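Local coordinates for protein intracellular exo-alpha-(1->5)-L-arabinofuranosidase (Bifidobacterium longum, PDB 2Y2W) that hydrolyses terminal non-reducing alpha-L-arabinofuranosyl bonds in arabinans and arabinoxylan, acting as a retaining family 51 glycosidase in plant cell-wall degradation, at residues D[68-73]-D[108-113]; D[64-69]-D[408-413]. All blocks are in the same frame, centred on the assembly; numbering follows the deposited sequence.

Interaction 1. Residues D[68-73]-D[108-113]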
ATOM      1  N   VAL D  68      -8.144  26.033  -8.049  1.00 25.94           N
ATOM      2  CA  VAL D  68      -6.976  26.193  -8.906  1.00 26.01           C
ATOM      3  C   VAL D  68      -6.208  24.872  -8.980  1.00 26.15           C
ATOM      4  O   VAL D  68      -5.713  24.363  -7.968  1.00 26.13           O
ATOM      5  CB  VAL D  68      -6.057  27.351  -8.423  1.00 25.98           C
ATOM      6  CG1 VAL D  68      -4.727  27.333  -9.150  1.00 25.96           C
ATOM      7  CG2 VAL D  68      -6.735  28.690  -8.632  1.00 25.85           C
ATOM      8  N   GLU D  69      -6.137  24.316 -10.187  1.00 26.20           N
ATOM      9  CA  GLU D  69      -5.407  23.082 -10.435  1.00 26.22           C
ATOM     10  C   GLU D  69      -4.222  23.364 -11.349  1.00 26.26           C
ATOM     11  O   GLU D  69      -4.284  24.260 -12.201  1.00 26.26           O
ATOM     12  CB  GLU D  69      -6.329  22.031 -11.069  1.00 26.22           C
ATOM     13  CG  GLU D  69      -5.714  20.629 -11.190  1.00 26.46           C
ATOM     14  CD  GLU D  69      -6.652  19.596 -11.809  1.00 26.98           C
ATOM     15  OE1 GLU D  69      -7.861  19.880 -11.965  1.00 27.42           O
ATOM     16  OE2 GLU D  69      -6.176  18.486 -12.134  1.00 26.46           O
ATOM     17  N   HIS D  70      -3.143  22.610 -11.162  1.00 26.15           N
ATOM     18  CA  HIS D  70      -2.041  22.609 -12.114  1.00 26.11           C
ATOM     19  C   HIS D  70      -2.507  21.911 -13.390  1.00 26.21           C
ATOM     20  O   HIS D  70      -2.091  20.794 -13.705  1.00 26.36           O
ATOM     21  CB  HIS D  70      -0.814  21.917 -11.530  1.00 25.91           C
ATOM     22  CG  HIS D  70      -0.084  22.731 -10.508  1.00 25.73           C
ATOM     23  ND1 HIS D  70       1.240  23.086 -10.651  1.00 25.38           N
ATOM     24  CD2 HIS D  70      -0.489  23.256  -9.327  1.00 25.61           C
ATOM     25  CE1 HIS D  70       1.619  23.794  -9.602  1.00 25.46           C
ATOM     26  NE2 HIS D  70       0.589  23.912  -8.785  1.00 25.40           N
ATOM     27  N   LEU D  71      -3.397  22.596 -14.102  1.00 26.36           N
ATOM     28  CA  LEU D  71      -4.008  22.112 -15.326  1.00 26.42           C
ATOM     29  C   LEU D  71      -3.915  23.234 -16.343  1.00 26.57           C
ATOM     30  O   LEU D  71      -4.211  24.390 -16.026  1.00 26.60           O
ATOM     31  CB  LEU D  71      -5.477  21.776 -15.066  1.00 26.42           C
ATOM     32  CG  LEU D  71      -6.355  20.997 -16.052  1.00 26.28           C
ATOM     33  CD1 LEU D  71      -7.717  20.789 -15.422  1.00 26.14           C
ATOM     34  CD2 LEU D  71      -6.513  21.680 -17.408  1.00 26.23           C
ATOM     35  N   GLY D  72      -3.497  22.890 -17.558  1.00 26.70           N
ATOM     36  CA  GLY D  72      -3.434  23.837 -18.662  1.00 26.76           C
ATOM     37  C   GLY D  72      -2.757  25.130 -18.269  1.00 26.86           C
ATOM     38  O   GLY D  72      -1.566  25.140 -17.966  1.00 27.06           O
ATOM     39  N   ARG D  73      -3.531  26.213 -18.248  1.00 26.91           N
ATOM     40  CA  ARG D  73      -3.001  27.550 -17.964  1.00 26.80           C
ATOM     41  C   ARG D  73      -3.686  28.233 -16.773  1.00 26.65           C
ATOM     42  O   ARG D  73      -3.705  29.464 -16.681  1.00 26.53           O
ATOM     43  CB  ARG D  73      -3.071  28.437 -19.217  1.00 26.81           C
ATOM     44  CG  ARG D  73      -2.132  28.003 -20.336  1.00 27.25           C
ATOM     45  CD  ARG D  73      -2.290  28.841 -21.602  1.00 28.41           C
ATOM     46  NE  ARG D  73      -1.881  30.233 -21.414  1.00 29.34           N
ATOM     47  CZ  ARG D  73      -2.687  31.288 -21.540  1.00 29.99           C
ATOM     48  NH1 ARG D  73      -3.965  31.131 -21.871  1.00 29.29           N
ATOM     49  NH2 ARG D  73      -2.209  32.511 -21.342  1.00 30.38           N
ATOM     50  N   VAL D 108     -10.142  28.832  -2.029  1.00 25.29           N
ATOM     51  CA  VAL D 108      -9.669  28.247  -3.281  1.00 25.09           C
ATOM     52  C   VAL D 108      -9.060  26.865  -3.055  1.00 24.94           C
ATOM     53  O   VAL D 108      -8.203  26.685  -2.184  1.00 25.05           O
ATOM     54  CB  VAL D 108      -8.638  29.162  -3.996  1.00 25.14           C
ATOM     55  CG1 VAL D 108      -8.291  28.606  -5.372  1.00 25.26           C
ATOM     56  CG2 VAL D 108      -9.168  30.581  -4.125  1.00 24.87           C
ATOM     57  N   ARG D 109      -9.511  25.899  -3.849  1.00 24.74           N
ATOM     58  CA  ARG D 109      -9.037  24.523  -3.766  1.00 24.52           C
ATOM     59  C   ARG D 109      -7.754  24.349  -4.581  1.00 24.18           C
ATOM     60  O   ARG D 109      -7.652  24.833  -5.713  1.00 24.14           O
ATOM     61  CB  ARG D 109     -10.134  23.565  -4.234  1.00 24.69           C
ATOM     62  CG  ARG D 109      -9.837  22.092  -4.026  1.00 25.46           C
ATOM     63  CD  ARG D 109     -11.113  21.283  -4.109  1.00 26.62           C
ATOM     64  NE  ARG D 109     -10.857  19.847  -4.063  1.00 27.16           N
ATOM     65  CZ  ARG D 109     -10.941  19.037  -5.113  1.00 27.86           C
ATOM     66  NH1 ARG D 109     -11.282  19.514  -6.304  1.00 27.87           N
ATOM     67  NH2 ARG D 109     -10.687  17.742  -4.969  1.00 28.38           N
ATOM     68  N   TYR D 110      -6.780  23.658  -3.988  1.00 23.69           N
ATOM     69  CA  TYR D 110      -5.427  23.549  -4.532  1.00 23.09           C
ATOM     70  C   TYR D 110      -4.778  22.259  -4.026  1.00 22.90           C
ATOM     71  O   TYR D 110      -5.039  21.853  -2.892  1.00 22.83           O
ATOM     72  CB  TYR D 110      -4.606  24.765  -4.088  1.00 23.03           C
ATOM     73  CG  TYR D 110      -3.194  24.829  -4.635  1.00 22.87           C
ATOM     74  CD1 TYR D 110      -2.941  25.303  -5.923  1.00 22.49           C
ATOM     75  CD2 TYR D 110      -2.111  24.425  -3.860  1.00 22.43           C
ATOM     76  CE1 TYR D 110      -1.650  25.361  -6.426  1.00 22.62           C
ATOM     77  CE2 TYR D 110      -0.815  24.479  -4.353  1.00 22.73           C
ATOM     78  CZ  TYR D 110      -0.591  24.949  -5.636  1.00 22.66           C
ATOM     79  OH  TYR D 110       0.694  25.005  -6.128  1.00 23.01           O
ATOM     80  N   PRO D 111      -3.941  21.600  -4.860  1.00 22.68           N
ATOM     81  CA  PRO D 111      -3.618  21.899  -6.255  1.00 22.51           C
ATOM     82  C   PRO D 111      -4.362  21.020  -7.269  1.00 22.34           C
ATOM     83  O   PRO D 111      -4.015  21.025  -8.451  1.00 22.46           O
ATOM     84  CB  PRO D 111      -2.119  21.606  -6.318  1.00 22.41           C
ATOM     85  CG  PRO D 111      -1.918  20.491  -5.328  1.00 22.67           C
ATOM     86  CD  PRO D 111      -3.076  20.523  -4.342  1.00 22.67           C
ATOM     87  N   GLY D 112      -5.368  20.276  -6.810  1.00 22.08           N
ATOM     88  CA  GLY D 112      -6.092  19.340  -7.666  1.00 21.65           C
ATOM     89  C   GLY D 112      -7.254  18.648  -6.971  1.00 21.26           C
ATOM     90  O   GLY D 112      -7.417  18.777  -5.763  1.00 21.19           O
ATOM     91  N   GLY D 113      -8.069  17.910  -7.725  1.00 20.99           N
ATOM     92  CA  GLY D 113      -7.896  17.742  -9.167  1.00 20.70           C
ATOM     93  C   GLY D 113      -7.047  16.541  -9.519  1.00 20.59           C
ATOM     94  O   GLY D 113      -6.202  16.119  -8.727  1.00 20.69           O
TER
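Val68, Glu69 and His70, just past the first strand of the (beta/alpha)8 barrel, meet Tyr110, Pro111 and the glycines after it at the end of the second strand, a buried loop-to-strand contact beside the arabinofuranose site. The backbone fixes it twice: Val68 N donates to Arg109 O at 2.7 Å, and past the cis peptide before Pro111, His70 N reaches Pro111 O over a longer 3.3 Å. Between them, the CA of Glu69 makes a CA-H...O contact with that same Pro111 O. The side chains add a third bond. His70 NE2 lies 2.9 Å from Tyr110 OH, nearly straight at 169°, with the hydroxyl near the imidazole plane at its edge, while the two rings stand oblique at 54°. Glu143 holds His70 ND1, so both ring nitrogens are engaged and the imidazole is kept from turning. Glu69, predicted to bind arabinofuranose, has CG anti to the backbone N (chi1 -172°) and an extended chain, which carries the carboxylate alongside Gly113, with CD 3.5 Å from its CA. Phe115 N and Trp139 NE1 both bond OE2. Cutting this side chain back to an alanine would probably leave those two donors without their acceptor and open a gap beside Gly113. On the other side of the 68-73 backbone, Val68 CG2 packs on Val108 CG1 at 3.6 Å. Helix 149-159 covers this valine pair through Phe152, which also stacks on Tyr110; helix 75-79 touches Val68 and His70 through Val75, and strand 162-167 pairs with strand 107-110.

Interaction 2. Residues D[64-69]-D[408-413]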
ATOM      1  N   PHE D  64     -19.000  30.298  -1.958  1.00 28.01           N
ATOM      2  CA  PHE D  64     -18.445  31.083  -3.055  1.00 27.63           C
ATOM      3  C   PHE D  64     -16.947  30.837  -3.234  1.00 27.35           C
ATOM      4  O   PHE D  64     -16.176  31.759  -3.499  1.00 27.39           O
ATOM      5  CB  PHE D  64     -18.758  32.570  -2.864  1.00 27.70           C
ATOM      6  CG  PHE D  64     -20.216  32.849  -2.619  1.00 28.02           C
ATOM      7  CD1 PHE D  64     -21.156  32.664  -3.632  1.00 28.17           C
ATOM      8  CD2 PHE D  64     -20.652  33.280  -1.372  1.00 27.99           C
ATOM      9  CE1 PHE D  64     -22.502  32.910  -3.407  1.00 28.41           C
ATOM     10  CE2 PHE D  64     -21.999  33.529  -1.136  1.00 28.72           C
ATOM     11  CZ  PHE D  64     -22.926  33.342  -2.156  1.00 28.84           C
ATOM     12  N   GLY D  65     -16.547  29.577  -3.093  1.00 26.97           N
ATOM     13  CA  GLY D  65     -15.164  29.184  -3.303  1.00 26.59           C
ATOM     14  C   GLY D  65     -14.878  28.801  -4.742  1.00 26.40           C
ATOM     15  O   GLY D  65     -15.799  28.567  -5.527  1.00 26.30           O
ATOM     16  N   SER D  66     -13.593  28.750  -5.085  1.00 26.16           N
ATOM     17  CA  SER D  66     -13.158  28.293  -6.401  1.00 26.00           C
ATOM     18  C   SER D  66     -12.078  27.221  -6.273  1.00 25.95           C
ATOM     19  O   SER D  66     -11.904  26.632  -5.206  1.00 25.96           O
ATOM     20  CB  SER D  66     -12.675  29.463  -7.265  1.00 25.99           C
ATOM     21  OG  SER D  66     -12.450  29.050  -8.603  1.00 25.46           O
ATOM     22  N   PHE D  67     -11.352  26.983  -7.363  1.00 25.88           N
ATOM     23  CA  PHE D  67     -10.491  25.821  -7.493  1.00 25.83           C
ATOM     24  C   PHE D  67      -9.389  26.105  -8.510  1.00 25.86           C
ATOM     25  O   PHE D  67      -9.663  26.404  -9.669  1.00 25.83           O
ATOM     26  CB  PHE D  67     -11.358  24.611  -7.893  1.00 25.91           C
ATOM     27  CG  PHE D  67     -10.591  23.338  -8.191  1.00 25.97           C
ATOM     28  CD1 PHE D  67      -9.416  23.017  -7.521  1.00 25.88           C
ATOM     29  CD2 PHE D  67     -11.094  22.433  -9.121  1.00 26.05           C
ATOM     30  CE1 PHE D  67      -8.738  21.835  -7.798  1.00 25.80           C
ATOM     31  CE2 PHE D  67     -10.422  21.248  -9.401  1.00 26.13           C
ATOM     32  CZ  PHE D  67      -9.243  20.952  -8.737  1.00 25.69           C
ATOM     33  N   VAL D  68      -8.144  26.033  -8.049  1.00 25.94           N
ATOM     34  CA  VAL D  68      -6.976  26.193  -8.906  1.00 26.01           C
ATOM     35  C   VAL D  68      -6.208  24.872  -8.980  1.00 26.15           C
ATOM     36  O   VAL D  68      -5.713  24.363  -7.968  1.00 26.13           O
ATOM     37  CB  VAL D  68      -6.057  27.351  -8.423  1.00 25.98           C
ATOM     38  CG1 VAL D  68      -4.727  27.333  -9.150  1.00 25.96           C
ATOM     39  CG2 VAL D  68      -6.735  28.690  -8.632  1.00 25.85           C
ATOM     40  N   GLU D  69      -6.137  24.316 -10.187  1.00 26.20           N
ATOM     41  CA  GLU D  69      -5.407  23.082 -10.435  1.00 26.22           C
ATOM     42  C   GLU D  69      -4.222  23.364 -11.349  1.00 26.26           C
ATOM     43  O   GLU D  69      -4.284  24.260 -12.201  1.00 26.26           O
ATOM     44  CB  GLU D  69      -6.329  22.031 -11.069  1.00 26.22           C
ATOM     45  CG  GLU D  69      -5.714  20.629 -11.190  1.00 26.46           C
ATOM     46  CD  GLU D  69      -6.652  19.596 -11.809  1.00 26.98           C
ATOM     47  OE1 GLU D  69      -7.861  19.880 -11.965  1.00 27.42           O
ATOM     48  OE2 GLU D  69      -6.176  18.486 -12.134  1.00 26.46           O
ATOM     49  N   ALA D 408     -15.189  25.215 -10.609  1.00 27.08           N
ATOM     50  CA  ALA D 408     -14.015  24.816 -11.376  1.00 27.10           C
ATOM     51  C   ALA D 408     -14.055  25.406 -12.787  1.00 27.02           C
ATOM     52  O   ALA D 408     -15.026  25.194 -13.511  1.00 27.03           O
ATOM     53  CB  ALA D 408     -13.921  23.296 -11.436  1.00 27.07           C
ATOM     54  N   GLN D 409     -13.028  26.161 -13.182  1.00 27.00           N
ATOM     55  CA  GLN D 409     -11.907  26.552 -12.324  1.00 27.03           C
ATOM     56  C   GLN D 409     -11.745  28.077 -12.325  1.00 27.08           C
ATOM     57  O   GLN D 409     -12.565  28.786 -12.910  1.00 27.16           O
ATOM     58  CB  GLN D 409     -10.615  25.843 -12.755  1.00 27.11           C
ATOM     59  CG  GLN D 409     -10.520  24.395 -12.270  1.00 27.09           C
ATOM     60  CD  GLN D 409      -9.267  23.677 -12.731  1.00 27.03           C
ATOM     61  OE1 GLN D 409      -8.219  24.288 -12.930  1.00 27.16           O
ATOM     62  NE2 GLN D 409      -9.371  22.363 -12.889  1.00 26.94           N
ATOM     63  N   LEU D 410     -10.699  28.583 -11.675  1.00 27.02           N
ATOM     64  CA  LEU D 410     -10.575  30.027 -11.444  1.00 26.91           C
ATOM     65  C   LEU D 410     -10.130  30.847 -12.662  1.00 26.76           C
ATOM     66  O   LEU D 410     -10.733  31.879 -12.966  1.00 26.82           O
ATOM     67  CB  LEU D 410      -9.671  30.314 -10.239  1.00 26.89           C
ATOM     68  CG  LEU D 410      -9.655  31.754  -9.708  1.00 27.19           C
ATOM     69  CD1 LEU D 410     -11.041  32.208  -9.241  1.00 27.27           C
ATOM     70  CD2 LEU D 410      -8.634  31.905  -8.593  1.00 27.07           C
ATOM     71  N   VAL D 411      -9.075  30.402 -13.341  1.00 26.49           N
ATOM     72  CA  VAL D 411      -8.504  31.162 -14.458  1.00 26.28           C
ATOM     73  C   VAL D 411      -8.198  30.275 -15.670  1.00 26.20           C
ATOM     74  O   VAL D 411      -7.615  29.202 -15.529  1.00 25.95           O
ATOM     75  CB  VAL D 411      -7.226  31.941 -14.033  1.00 26.24           C
ATOM     76  CG1 VAL D 411      -6.782  32.905 -15.129  1.00 25.95           C
ATOM     77  CG2 VAL D 411      -7.460  32.702 -12.741  1.00 26.35           C
ATOM     78  N   ASN D 412      -8.607  30.747 -16.851  1.00 26.25           N
ATOM     79  CA  ASN D 412      -8.332  30.108 -18.153  1.00 26.32           C
ATOM     80  C   ASN D 412      -9.013  28.760 -18.399  1.00 26.42           C
ATOM     81  O   ASN D 412      -9.637  28.557 -19.442  1.00 26.36           O
ATOM     82  CB  ASN D 412      -6.824  30.009 -18.431  1.00 26.29           C
ATOM     83  CG  ASN D 412      -6.203  31.347 -18.794  1.00 26.24           C
ATOM     84  OD1 ASN D 412      -6.888  32.266 -19.246  1.00 26.33           O
ATOM     85  ND2 ASN D 412      -4.894  31.456 -18.608  1.00 26.48           N
ATOM     86  N   VAL D 413      -8.876  27.853 -17.437  1.00 26.57           N
ATOM     87  CA  VAL D 413      -9.450  26.519 -17.511  1.00 26.71           C
ATOM     88  C   VAL D 413     -10.888  26.580 -17.016  1.00 26.93           C
ATOM     89  O   VAL D 413     -11.129  26.893 -15.847  1.00 27.00           O
ATOM     90  CB  VAL D 413      -8.630  25.518 -16.658  1.00 26.70           C
ATOM     91  CG1 VAL D 413      -9.258  24.131 -16.687  1.00 26.75           C
ATOM     92  CG2 VAL D 413      -7.185  25.462 -17.138  1.00 26.56           C
TER
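Leu410 N donates to Phe67 O at 3.1 Å, approaching well out of the carbonyl plane, a backbone bond that joins the end of the first barrel strand to the loop that follows the last; of the three hydrogen bonds here the other two are weak. Beside it the amide of Gln409 spans Glu69 with this weak pair. Its OE1 accepts from Glu69 N at 3.4 Å, while its NE2 gives a hydrogen to Glu69 OE1 at 3.0 Å, strongly bent at 121°. Amide and carboxylate planes differ by 30°, so the two groups meet slightly skewed. Gln409 gets there with CG turned anti to its carbonyl carbon (chi1 -79°) and the chain extended beyond, which runs the side chain past Phe67 O. Both residues are predicted to bind arabinofuranose, and Gln409 to matter for substrate recognition; each may thus help to orient the other, with the other carboxylate oxygen, OE2, held by Phe115 and Trp139. A cis peptide joins Ala408 to Gln409.

Packing continues outward from these polar groups in two directions. The methyl of Ala408 sits at the edge of the Phe67 ring, in its plane, 3.8 Å from CD2, and the CG of Gln409 approaches the same CD2 obliquely. The Phe67 ring also makes a cation-pi contact with Arg109, close to the predicted nucleophile Glu340. Toward the outside of the barrel, Leu410 touches both Ser66 and Val68: its CB is 3.7 Å from Val68 CG2, and its CD1 lies 3.5 Å from Ser66 OG, a hydroxyl that bonds Arg407 O. Leu410 then packs on Val100 and Leu103 of helix 94-103, while strand 65-67 is bonded to strand 107-110 on its other side, Ser66 with Cys107 and Arg109.

How the interactions relate
The two contacts illustrate how a closed barrel brings distant chain segments around one site. Their centres are 7 Å apart and they share Val68 and Glu69: strand 65-67 and the loop after it meet strand 107-110 in interaction 1 and the end of strand 402-408 in interaction 2. The first partner follows 35 residues on, the second only after 339; interaction 2 lies where the barrel closes, between its first strand and its last. The Arg109 N and Ser66 O pair, probably hydrogen-bonded at 2.8 Å, joins them directly, as does Arg73 O with Asn412 ND2. Glu69, shared by both contacts, meets the end of the second strand and the loop after the last, consistent with its predicted place in the arabinofuranose site.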